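Local coordinates for protein dinoflagellate luciferase (Lingulodinium polyedrum, PDB 1VPR) that catalyses the oxygen-dependent oxidation of dinoflagellate luciferin, an open tetrapyrrole, with emission of blue light, this chain being the third of its three homologous luciferase domains, at residues His65-Lys70 / Gly203-Arg208; Leu161-Trp165 / Ser307-Glu311; Cys216-Ala220 / Ser312-Pro316; Tyr285-Gln290 / Val301-Lys305. All blocks are in the same frame, centred on the assembly; numbering follows the deposited sequence.

The four contacts show how chemistry follows place in a single barrel. Contact 4 is buried and lies wholly within the sheet, a hairpin ladder whose side chains are mostly aromatic and aliphatic. Contact 1 is also buried, but it ties a loop to strand 206-212 through one arginine, a tyrosine face and bridging waters. Contacts 2 and 3 are only partly buried. They share one run of chain, residues 307-316, which leaves strand 297-307 and passes strands 163-169 and 215-219 in turn, first by a short ladder and then mainly through side chains. R208 of contact 1 also bonds to P310 of contact 2, and K305 of contact 4 to H162.

Contact 1 of 4, residues His65-Lys70 / Gly203-Arg208; sequences HELGGK and GGMYLR
R208 extends from its strand to the carbonyls of G68 and K70, an example of one arginine organising a loop through its main chain. With CG anti to the carbonyl carbon (chi1 -67°) and the chain extended as far as NE, the guanidinium holds both acceptors close to its own plane. NE and NH1 grip a single oxygen side-on: NE lies 2.8 Å from G68 O, almost in line with the carbonyl bond, while NH1 meets G68 O from above the carbonyl plane. NH1 also donates to K70 O at 2.8 Å. NH2 is satisfied by P310 O and by a water that donates in turn to K70 O. With an alanine here, G68 O and K70 O would probably keep only waters among these donors, leaving the glycine loop freer to shift. That loop lies on Y206, where G69 CA sits 3.5 Å from the ring centroid, over the face, in a CH-pi contact. Y206 OH shares one water with L67 O and another with G68 O. A further water links H65 O and H65 ND1 and accepts from M205 N, while H65 NE2 bonds to Q172. K70 NZ folds back to E66 O, 3.0 Å away, and also meets Y76. The contact fastens the loop after helix 57-65 to strand 206-212, part of the beta barrel characteristic of the calycin superfamily.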
loop_
_atom_site.group_PDB
_atom_site.type_symbol
_atom_site.label_atom_id
_atom_site.label_comp_id
_atom_site.label_asym_id
_atom_site.label_seq_id
_atom_site.Cartn_x
_atom_site.Cartn_y
_atom_site.Cartn_z
ATOM N N HIS A 65 5.182 -13.134 -0.344
ATOM C CA HIS A 65 3.916 -12.812 0.306
ATOM C C HIS A 65 3.868 -13.379 1.726
ATOM O O HIS A 65 3.230 -12.808 2.620
ATOM C CB HIS A 65 2.745 -13.332 -0.536
ATOM C CG HIS A 65 2.151 -12.279 -1.411
ATOM N ND1 HIS A 65 1.569 -11.137 -0.892
ATOM C CD2 HIS A 65 2.161 -12.120 -2.759
ATOM C CE1 HIS A 65 1.261 -10.315 -1.884
ATOM N NE2 HIS A 65 1.610 -10.887 -3.024
ATOM N N GLU A 66 4.587 -14.479 1.937
ATOM C CA GLU A 66 4.636 -15.127 3.242
ATOM C C GLU A 66 5.559 -14.412 4.244
ATOM O O GLU A 66 5.694 -14.840 5.394
ATOM C CB GLU A 66 5.064 -16.598 3.069
ATOM N N LEU A 67 6.174 -13.313 3.830
ATOM C CA LEU A 67 7.075 -12.587 4.716
ATOM C C LEU A 67 6.408 -11.479 5.534
ATOM O O LEU A 67 5.615 -10.692 4.994
ATOM C CB LEU A 67 8.213 -11.946 3.908
ATOM C CG LEU A 67 9.150 -12.833 3.080
ATOM C CD1 LEU A 67 9.954 -11.964 2.100
ATOM C CD2 LEU A 67 10.081 -13.595 4.015
ATOM N N GLY A 68 6.728 -11.440 6.829
ATOM C CA GLY A 68 6.276 -10.373 7.715
ATOM C C GLY A 68 4.916 -10.231 8.383
ATOM O O GLY A 68 4.750 -9.307 9.194
ATOM N N GLY A 69 3.953 -11.096 8.083
ATOM C CA GLY A 69 2.636 -10.940 8.697
ATOM C C GLY A 69 2.204 -11.916 9.773
ATOM O O GLY A 69 1.060 -11.856 10.258
ATOM N N LYS A 70 3.115 -12.786 10.193
ATOM C CA LYS A 70 2.788 -13.800 11.190
ATOM C C LYS A 70 3.002 -13.436 12.649
ATOM O O LYS A 70 3.832 -12.588 12.969
ATOM C CB LYS A 70 3.595 -15.073 10.910
ATOM C CG LYS A 70 3.477 -15.592 9.498
ATOM C CD LYS A 70 4.008 -17.009 9.423
ATOM C CE LYS A 70 4.853 -17.232 8.200
ATOM N NZ LYS A 70 4.116 -16.922 6.959
ATOM N N GLY A 203 -4.453 -6.767 -2.050
ATOM C CA GLY A 203 -3.745 -6.580 -0.803
ATOM C C GLY A 203 -2.556 -7.499 -0.592
ATOM O O GLY A 203 -2.347 -8.484 -1.326
ATOM N N GLY A 204 -1.749 -7.149 0.406
ATOM C CA GLY A 204 -0.640 -7.999 0.778
ATOM C C GLY A 204 -1.382 -8.996 1.654
ATOM O O GLY A 204 -2.629 -8.987 1.675
HETATM N N MSE A 205 -0.685 -9.839 2.403
HETATM C CA MSE A 205 -1.426 -10.786 3.223
HETATM C C MSE A 205 -1.739 -10.214 4.600
HETATM O O MSE A 205 -2.535 -10.786 5.354
HETATM C CB MSE A 205 -0.674 -12.127 3.334
HETATM C CG MSE A 205 -0.684 -12.990 2.025
HETATM SE SE MSE A 205 -2.261 -12.820 0.762
HETATM C CE MSE A 205 -3.542 -14.066 1.548
ATOM N N TYR A 206 -1.170 -9.045 4.899
ATOM C CA TYR A 206 -1.373 -8.406 6.196
ATOM C C TYR A 206 -1.055 -6.920 6.190
ATOM O O TYR A 206 -0.553 -6.369 5.213
ATOM C CB TYR A 206 -0.415 -9.021 7.209
ATOM C CG TYR A 206 1.022 -8.571 6.975
ATOM C CD1 TYR A 206 1.800 -9.139 5.976
ATOM C CD2 TYR A 206 1.577 -7.528 7.713
ATOM C CE1 TYR A 206 3.104 -8.677 5.714
ATOM C CE2 TYR A 206 2.871 -7.051 7.456
ATOM C CZ TYR A 206 3.625 -7.627 6.460
ATOM O OH TYR A 206 4.892 -7.151 6.199
ATOM N N LEU A 207 -1.321 -6.295 7.330
ATOM C CA LEU A 207 -0.943 -4.902 7.590
ATOM C C LEU A 207 -0.692 -4.827 9.097
ATOM O O LEU A 207 -1.428 -5.445 9.861
ATOM C CB LEU A 207 -2.042 -3.902 7.240
ATOM C CG LEU A 207 -2.390 -3.552 5.786
ATOM C CD1 LEU A 207 -3.600 -2.579 5.823
ATOM C CD2 LEU A 207 -1.178 -2.899 5.067
ATOM N N ARG A 208 0.348 -4.098 9.514
ATOM C CA ARG A 208 0.641 -3.863 10.930
ATOM C C ARG A 208 0.607 -2.338 10.991
ATOM O O ARG A 208 1.319 -1.661 10.246
ATOM C CB ARG A 208 2.032 -4.370 11.310
ATOM C CG ARG A 208 2.197 -5.887 11.241
ATOM C CD ARG A 208 3.654 -6.318 11.562
ATOM N NE ARG A 208 3.879 -7.762 11.380
ATOM C CZ ARG A 208 3.789 -8.694 12.334
ATOM N NH1 ARG A 208 4.014 -9.972 12.027
ATOM N NH2 ARG A 208 3.502 -8.371 13.594
HETATM O O HOH W 1 1.957 -10.317 1.778
HETATM O O HOH W 2 6.381 -8.109 4.120
HETATM O O HOH W 3 6.195 -6.406 9.046
HETATM O O HOH W 4 3.773 -10.620 15.196
#

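Contact 2 of 4, residues Leu161-Trp165 / Ser307-Glu311; sequences LHGRW and SNDPE
R164 and S307 form an antiparallel hydrogen-bonded pair at the end of a strand ladder, and the arginine side chain extends the contact past the point where the ladder stops. R164 N donates to S307 O at 2.9 Å; the return bond from S307 N to R164 O is weak. The R164 side chain sets out with CB 3.9 Å from D309 O. CG stands anti to the backbone N (chi1 -174°), and the bend at chi3 (62°) brings NE to a water 2.8 Å away in the guanidinium plane. That water accepts from NE and donates to both D309 O and E311 OE1, joining arginine and glutamate without direct contact. At the tip NH1 donates to Y76 O and weakly to G69 O, and NH2 to G77 O. G163 lets the chains come close: its CA lies 3.1 Å from S307 O, where a side chain would clash, and its backbone angles (phi 143°) also call for glycine. One residue earlier, the H162 ring has N308 O at its edge, 3.2 Å from CD2, and P310 CG over one face, while ND1 bonds to Q211 N. Within 307-311, S307 OG accepts from D309 N in an ST turn and D309 OD2 from E311 N in an Asx turn. Pairing the first long strand, 163-169, with the last, 297-307, is the closure expected of a calycin barrel.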
loop_
_atom_site.group_PDB
_atom_site.type_symbol
_atom_site.label_atom_id
_atom_site.label_comp_id
_atom_site.label_asym_id
_atom_site.label_seq_id
_atom_site.Cartn_x
_atom_site.Cartn_y
_atom_site.Cartn_z
ATOM N N LEU A 161 -7.162 1.820 14.088
ATOM C CA LEU A 161 -6.384 1.094 13.090
ATOM C C LEU A 161 -5.180 0.370 13.705
ATOM O O LEU A 161 -4.622 -0.553 13.094
ATOM C CB LEU A 161 -5.874 2.066 12.029
ATOM C CG LEU A 161 -6.922 3.048 11.482
ATOM C CD1 LEU A 161 -6.280 3.968 10.445
ATOM C CD2 LEU A 161 -8.071 2.265 10.877
ATOM N N HIS A 162 -4.784 0.789 14.905
ATOM C CA HIS A 162 -3.631 0.219 15.598
ATOM C C HIS A 162 -3.792 -1.295 15.814
ATOM O O HIS A 162 -4.750 -1.743 16.432
ATOM C CB HIS A 162 -3.464 0.918 16.943
ATOM C CG HIS A 162 -2.118 0.740 17.567
ATOM N ND1 HIS A 162 -1.054 1.559 17.271
ATOM C CD2 HIS A 162 -1.682 -0.110 18.527
ATOM C CE1 HIS A 162 -0.019 1.229 18.025
ATOM N NE2 HIS A 162 -0.374 0.222 18.799
ATOM N N GLY A 163 -2.849 -2.076 15.299
ATOM C CA GLY A 163 -2.908 -3.520 15.469
ATOM C C GLY A 163 -2.429 -4.261 14.238
ATOM O O GLY A 163 -1.825 -3.669 13.329
ATOM N N ARG A 164 -2.685 -5.564 14.221
ATOM C CA ARG A 164 -2.316 -6.411 13.104
ATOM C C ARG A 164 -3.600 -6.892 12.431
ATOM O O ARG A 164 -4.548 -7.369 13.097
ATOM C CB ARG A 164 -1.448 -7.594 13.574
ATOM C CG ARG A 164 -0.914 -8.428 12.417
ATOM C CD ARG A 164 0.246 -9.302 12.883
ATOM N NE ARG A 164 -0.206 -10.235 13.914
ATOM C CZ ARG A 164 -0.780 -11.412 13.657
ATOM N NH1 ARG A 164 -0.966 -11.820 12.407
ATOM N NH2 ARG A 164 -1.212 -12.158 14.657
ATOM N N TRP A 165 -3.633 -6.724 11.109
ATOM C CA TRP A 165 -4.797 -7.058 10.283
ATOM C C TRP A 165 -4.416 -8.123 9.292
ATOM O O TRP A 165 -3.357 -8.042 8.684
ATOM C CB TRP A 165 -5.250 -5.813 9.514
ATOM C CG TRP A 165 -5.581 -4.655 10.415
ATOM C CD1 TRP A 165 -4.696 -3.791 11.015
ATOM C CD2 TRP A 165 -6.881 -4.263 10.851
ATOM N NE1 TRP A 165 -5.381 -2.880 11.800
ATOM C CE2 TRP A 165 -6.721 -3.153 11.716
ATOM C CE3 TRP A 165 -8.175 -4.740 10.594
ATOM C CZ2 TRP A 165 -7.810 -2.515 12.334
ATOM C CZ3 TRP A 165 -9.267 -4.094 11.213
ATOM C CH2 TRP A 165 -9.071 -2.999 12.069
ATOM N N SER A 307 -5.294 -8.696 16.160
ATOM C CA SER A 307 -4.661 -8.209 17.391
ATOM C C SER A 307 -4.623 -6.699 17.493
ATOM O O SER A 307 -4.482 -6.033 16.487
ATOM C CB SER A 307 -3.211 -8.691 17.459
ATOM O OG SER A 307 -2.642 -8.288 18.694
ATOM N N ASN A 308 -4.727 -6.159 18.710
ATOM C CA ASN A 308 -4.620 -4.718 18.909
ATOM C C ASN A 308 -3.135 -4.299 18.900
ATOM O O ASN A 308 -2.818 -3.117 18.885
ATOM C CB ASN A 308 -5.213 -4.305 20.256
ATOM C CG ASN A 308 -6.720 -4.263 20.242
ATOM O OD1 ASN A 308 -7.336 -4.052 19.192
ATOM N ND2 ASN A 308 -7.333 -4.444 21.416
ATOM N N ASP A 309 -2.231 -5.275 18.893
ATOM C CA ASP A 309 -0.800 -5.016 18.911
ATOM C C ASP A 309 -0.162 -5.267 17.546
ATOM O O ASP A 309 -0.206 -6.396 17.019
ATOM C CB ASP A 309 -0.151 -5.931 19.960
ATOM C CG ASP A 309 1.313 -5.641 20.171
ATOM O OD1 ASP A 309 1.912 -6.338 21.015
ATOM O OD2 ASP A 309 1.864 -4.725 19.519
ATOM N N PRO A 310 0.430 -4.219 16.934
ATOM C CA PRO A 310 1.053 -4.430 15.624
ATOM C C PRO A 310 2.351 -5.235 15.758
ATOM O O PRO A 310 2.833 -5.819 14.777
ATOM C CB PRO A 310 1.316 -3.007 15.144
ATOM C CG PRO A 310 1.635 -2.284 16.440
ATOM C CD PRO A 310 0.513 -2.803 17.329
ATOM N N GLU A 311 2.898 -5.270 16.974
ATOM C CA GLU A 311 4.167 -5.971 17.239
ATOM C C GLU A 311 5.210 -5.494 16.229
ATOM O O GLU A 311 5.900 -6.286 15.578
ATOM C CB GLU A 311 3.968 -7.492 17.147
ATOM C CG GLU A 311 3.157 -8.044 18.326
ATOM C CD GLU A 311 3.215 -9.562 18.438
ATOM O OE1 GLU A 311 2.346 -10.249 17.871
ATOM O OE2 GLU A 311 4.147 -10.075 19.090
HETATM O O HOH W 5 0.263 -9.213 16.455
#

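Contact 3 of 4, residues Cys216-Ala220 / Ser312-Pro316; sequences CTVDA and SDPIP
T217 and P314 mark the nearest approach of the two backbones, with their CA atoms 5.3 Å apart; the chains then diverge, and the CA atoms of D219 and S312 stand 7.9 Å from each other. Residues 216-219 are extended as a strand, whereas 312-316 run past as irregular chain, so no main-chain ladder forms and the side chains bridge the separation. T217 and D219, alternate residues of the strand, both point at the loop. T217 OG1 is anti to the carbonyl carbon (chi1 -71°), which places it 3.4 Å from I315 N as the acceptor of a weak hydrogen bond. The same oxygen rests 3.4 Å from P314 CA, and its stronger partner is T231 on the next strand. The methyl of T217, CG2, is the second branch to reach the loop, 4.0 Å from D313 O and 4.2 Å from I315 CG1. The segment following the last barrel strand, 297-307, here passes beside strand 215-219 of the same calycin-type barrel, held there by side-chain contacts, with no strand pairing. A chi1 of -169° swings S312 OG away from its own N and toward D219 OD2, 2.8 Å off; its one proton could serve either this carboxylate or E7 OE1. The other oxygen of D219, OD1, makes a salt bridge to K229, whose NZ also donates to D313 O. The lysine charge probably helps to keep D219 ionised. E7 also accepts from D313 N, bringing the N-terminal part of the chain against the loop beside S312.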
loop_
_atom_site.group_PDB
_atom_site.type_symbol
_atom_site.label_atom_id
_atom_site.label_comp_id
_atom_site.label_asym_id
_atom_site.label_seq_id
_atom_site.Cartn_x
_atom_site.Cartn_y
_atom_site.Cartn_z
ATOM N N CYS A 216 0.484 7.749 11.468
ATOM C CA CYS A 216 0.565 6.295 11.499
ATOM C C CYS A 216 1.837 5.763 10.872
ATOM O O CYS A 216 2.381 6.382 9.964
ATOM C CB CYS A 216 -0.553 5.666 10.679
ATOM S SG CYS A 216 -2.223 5.849 11.276
ATOM N N THR A 217 2.281 4.601 11.335
ATOM C CA THR A 217 3.404 3.895 10.714
ATOM C C THR A 217 2.734 2.605 10.236
ATOM O O THR A 217 1.995 1.961 10.987
ATOM C CB THR A 217 4.502 3.560 11.688
ATOM O OG1 THR A 217 5.178 4.769 12.049
ATOM C CG2 THR A 217 5.513 2.588 11.032
ATOM N N VAL A 218 2.961 2.232 8.980
ATOM C CA VAL A 218 2.325 1.060 8.410
ATOM C C VAL A 218 3.330 0.079 7.802
ATOM O O VAL A 218 4.185 0.463 7.004
ATOM C CB VAL A 218 1.295 1.471 7.294
ATOM C CG1 VAL A 218 0.630 0.234 6.679
ATOM C CG2 VAL A 218 0.237 2.397 7.875
ATOM N N ASP A 219 3.234 -1.175 8.218
ATOM C CA ASP A 219 4.075 -2.236 7.681
ATOM C C ASP A 219 3.151 -2.906 6.678
ATOM O O ASP A 219 2.033 -3.321 7.031
ATOM C CB ASP A 219 4.489 -3.212 8.791
ATOM C CG ASP A 219 5.318 -2.525 9.865
ATOM O OD1 ASP A 219 6.518 -2.315 9.647
ATOM O OD2 ASP A 219 4.775 -2.143 10.923
ATOM N N ALA A 220 3.609 -2.972 5.429
ATOM C CA ALA A 220 2.862 -3.564 4.317
ATOM C C ALA A 220 3.723 -4.622 3.634
ATOM O O ALA A 220 4.927 -4.676 3.852
ATOM C CB ALA A 220 2.483 -2.491 3.310
ATOM N N SER A 312 5.301 -4.177 16.100
ATOM C CA SER A 312 6.216 -3.544 15.166
ATOM C C SER A 312 6.348 -2.110 15.647
ATOM O O SER A 312 5.378 -1.529 16.149
ATOM C CB SER A 312 5.614 -3.597 13.765
ATOM O OG SER A 312 6.585 -3.229 12.794
ATOM N N ASP A 313 7.533 -1.532 15.513
ATOM C CA ASP A 313 7.760 -0.166 15.992
ATOM C C ASP A 313 7.561 0.958 14.985
ATOM O O ASP A 313 7.751 0.776 13.802
ATOM C CB ASP A 313 9.183 -0.037 16.524
ATOM C CG ASP A 313 9.447 -0.933 17.715
ATOM O OD1 ASP A 313 10.615 -1.369 17.859
ATOM O OD2 ASP A 313 8.505 -1.190 18.500
ATOM N N PRO A 314 7.176 2.145 15.460
ATOM C CA PRO A 314 6.987 3.286 14.554
ATOM C C PRO A 314 8.370 3.720 14.050
ATOM O O PRO A 314 9.398 3.308 14.605
ATOM C CB PRO A 314 6.428 4.379 15.468
ATOM C CG PRO A 314 5.774 3.630 16.583
ATOM C CD PRO A 314 6.685 2.446 16.819
ATOM N N ILE A 315 8.403 4.540 13.007
ATOM C CA ILE A 315 9.666 5.102 12.535
ATOM C C ILE A 315 9.351 6.608 12.445
ATOM O O ILE A 315 8.163 7.002 12.440
ATOM C CB ILE A 315 10.129 4.528 11.174
ATOM C CG1 ILE A 315 9.017 4.629 10.130
ATOM C CG2 ILE A 315 10.563 3.072 11.349
ATOM C CD1 ILE A 315 9.521 4.413 8.689
ATOM N N PRO A 316 10.389 7.462 12.406
ATOM C CA PRO A 316 10.222 8.920 12.336
ATOM C C PRO A 316 9.290 9.418 11.251
ATOM O O PRO A 316 9.156 8.806 10.184
ATOM C CB PRO A 316 11.642 9.420 12.135
ATOM C CG PRO A 316 12.451 8.405 12.928
ATOM C CD PRO A 316 11.819 7.104 12.492
#

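Contact 4 of 4, residues Tyr285-Gln290 / Val301-Lys305; sequences YTFMRQ and VFYVK
F287 to Q290 pair with V304 to V301 as antiparallel strands, their axes 4.6 Å apart at closest and their directions at 157°, with main-chain bonds in both directions at M288-Y303 and Q290-V301 and a nearly straight one from K305 N to T286 O. On the face carrying F287, R289, F302 and V304, aliphatic groups lie on rings. V304 CG2 sits 4.1 Å from the centroid of the F287 ring, over its face. The stem of R289 runs beside F302 in the same direction, bringing CG over the F302 ring, 3.9 Å from the centroid; the guanidinium stands steeply to that ring, and its NH1 forms a salt bridge with D103. On the opposite face M288, a selenomethionine, lies alongside Y303, its SE 4.7 Å from the ring centroid in an oblique Met-aromatic contact. With CG of Q290 anti to the backbone N (chi1 178°) and the chain extended, its OE1 reaches the tyrosine hydroxyl: Y303 OH donates to Q290 OE1 at 2.7 Å, from above the amide carbonyl plane, and OE1 stays near the plane of the tyrosine ring. R277 NE also donates to Q290 OE1, and Q290 NE2 rests 3.6 Å from V301 CG2. A phenylalanine in place of Y303 would probably leave Q290 OE1 short of one donor and its amide freer to turn. Helix 87-100 packs on F287 and F302, while W165 of strand 163-169 meets M288, and strand 271-282 flanks the hairpin beyond 285-290.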
loop_
_atom_site.group_PDB
_atom_site.type_symbol
_atom_site.label_atom_id
_atom_site.label_comp_id
_atom_site.label_asym_id
_atom_site.label_seq_id
_atom_site.Cartn_x
_atom_site.Cartn_y
_atom_site.Cartn_z
ATOM N N TYR A 285 -16.013 -9.698 15.808
ATOM C CA TYR A 285 -14.772 -9.185 15.185
ATOM C C TYR A 285 -14.808 -7.776 14.660
ATOM O O TYR A 285 -15.865 -7.157 14.560
ATOM C CB TYR A 285 -14.387 -10.051 13.980
ATOM C CG TYR A 285 -14.230 -11.502 14.306
ATOM C CD1 TYR A 285 -13.313 -11.917 15.273
ATOM C CD2 TYR A 285 -14.992 -12.478 13.644
ATOM C CE1 TYR A 285 -13.155 -13.273 15.579
ATOM C CE2 TYR A 285 -14.832 -13.855 13.952
ATOM C CZ TYR A 285 -13.913 -14.227 14.922
ATOM O OH TYR A 285 -13.765 -15.554 15.274
ATOM N N THR A 286 -13.619 -7.282 14.302
ATOM C CA THR A 286 -13.501 -5.973 13.688
ATOM C C THR A 286 -12.904 -6.222 12.304
ATOM O O THR A 286 -11.910 -6.926 12.168
ATOM C CB THR A 286 -12.567 -5.026 14.488
ATOM O OG1 THR A 286 -13.137 -4.772 15.782
ATOM C CG2 THR A 286 -12.407 -3.678 13.742
ATOM N N PHE A 287 -13.526 -5.666 11.272
ATOM C CA PHE A 287 -13.029 -5.831 9.927
ATOM C C PHE A 287 -12.605 -4.488 9.351
ATOM O O PHE A 287 -12.995 -3.431 9.842
ATOM C CB PHE A 287 -14.107 -6.420 8.994
ATOM C CG PHE A 287 -14.296 -7.908 9.126
ATOM C CD1 PHE A 287 -14.950 -8.451 10.235
ATOM C CD2 PHE A 287 -13.835 -8.763 8.134
ATOM C CE1 PHE A 287 -15.135 -9.818 10.342
ATOM C CE2 PHE A 287 -14.016 -10.135 8.241
ATOM C CZ PHE A 287 -14.665 -10.662 9.341
HETATM N N MSE A 288 -11.804 -4.546 8.299
HETATM C CA MSE A 288 -11.388 -3.348 7.619
HETATM C C MSE A 288 -11.657 -3.589 6.153
HETATM O O MSE A 288 -11.258 -4.619 5.613
HETATM C CB MSE A 288 -9.881 -3.062 7.813
HETATM C CG MSE A 288 -9.395 -1.993 6.839
HETATM SE SE MSE A 288 -7.535 -1.462 7.089
HETATM C CE MSE A 288 -7.820 -0.272 8.472
ATOM N N ARG A 289 -12.339 -2.652 5.506
ATOM C CA ARG A 289 -12.580 -2.789 4.090
ATOM C C ARG A 289 -11.830 -1.697 3.362
ATOM O O ARG A 289 -11.969 -0.518 3.666
ATOM C CB ARG A 289 -14.073 -2.695 3.729
ATOM C CG ARG A 289 -14.307 -2.894 2.218
ATOM C CD ARG A 289 -15.762 -2.602 1.799
ATOM N NE ARG A 289 -16.116 -1.188 1.986
ATOM C CZ ARG A 289 -17.371 -0.732 2.050
ATOM N NH1 ARG A 289 -17.606 0.561 2.220
ATOM N NH2 ARG A 289 -18.397 -1.572 1.955
ATOM N N GLN A 290 -11.015 -2.112 2.405
ATOM C CA GLN A 290 -10.242 -1.188 1.580
ATOM C C GLN A 290 -10.914 -1.157 0.202
ATOM O O GLN A 290 -11.167 -2.204 -0.388
ATOM C CB GLN A 290 -8.819 -1.732 1.449
ATOM C CG GLN A 290 -7.873 -0.929 0.575
ATOM C CD GLN A 290 -6.487 -1.523 0.586
ATOM O OE1 GLN A 290 -5.859 -1.649 1.644
ATOM N NE2 GLN A 290 -6.000 -1.902 -0.593
ATOM N N VAL A 301 -10.488 -4.944 -0.829
ATOM C CA VAL A 301 -9.591 -5.802 -0.062
ATOM C C VAL A 301 -10.228 -5.813 1.323
ATOM O O VAL A 301 -10.615 -4.753 1.838
ATOM C CB VAL A 301 -8.128 -5.228 0.037
ATOM C CG1 VAL A 301 -7.270 -6.156 0.914
ATOM C CG2 VAL A 301 -7.512 -5.131 -1.352
ATOM N N PHE A 302 -10.393 -6.999 1.909
ATOM C CA PHE A 302 -10.957 -7.108 3.261
ATOM C C PHE A 302 -9.934 -7.727 4.190
ATOM O O PHE A 302 -9.237 -8.687 3.805
ATOM C CB PHE A 302 -12.218 -7.988 3.293
ATOM C CG PHE A 302 -13.433 -7.340 2.681
ATOM C CD1 PHE A 302 -13.623 -7.354 1.305
ATOM C CD2 PHE A 302 -14.374 -6.709 3.484
ATOM C CE1 PHE A 302 -14.735 -6.750 0.735
ATOM C CE2 PHE A 302 -15.489 -6.108 2.925
ATOM C CZ PHE A 302 -15.668 -6.129 1.547
ATOM N N TYR A 303 -9.861 -7.192 5.413
ATOM C CA TYR A 303 -8.941 -7.683 6.448
ATOM C C TYR A 303 -9.730 -7.877 7.725
ATOM O O TYR A 303 -10.713 -7.155 7.982
ATOM C CB TYR A 303 -7.852 -6.651 6.789
ATOM C CG TYR A 303 -7.132 -6.003 5.618
ATOM C CD1 TYR A 303 -7.671 -4.894 4.958
ATOM C CD2 TYR A 303 -5.877 -6.441 5.238
ATOM C CE1 TYR A 303 -6.952 -4.232 3.946
ATOM C CE2 TYR A 303 -5.145 -5.784 4.231
ATOM C CZ TYR A 303 -5.689 -4.680 3.598
ATOM O OH TYR A 303 -4.936 -4.008 2.650
ATOM N N VAL A 304 -9.305 -8.829 8.541
ATOM C CA VAL A 304 -9.955 -9.039 9.828
ATOM C C VAL A 304 -8.897 -8.712 10.895
ATOM O O VAL A 304 -7.716 -9.044 10.742
ATOM C CB VAL A 304 -10.494 -10.491 9.988
ATOM C CG1 VAL A 304 -9.342 -11.521 9.904
ATOM C CG2 VAL A 304 -11.214 -10.615 11.325
ATOM N N LYS A 305 -9.297 -8.028 11.962
ATOM C CA LYS A 305 -8.343 -7.649 12.998
ATOM C C LYS A 305 -8.013 -8.831 13.923
ATOM O O LYS A 305 -8.891 -9.363 14.613
ATOM C CB LYS A 305 -8.892 -6.477 13.812
ATOM C CG LYS A 305 -7.777 -5.654 14.424
ATOM C CD LYS A 305 -8.279 -4.590 15.360
ATOM C CE LYS A 305 -7.122 -3.708 15.759
ATOM N NZ LYS A 305 -7.580 -2.581 16.638
HETATM O O HOH W 6 -11.372 -8.704 15.411
#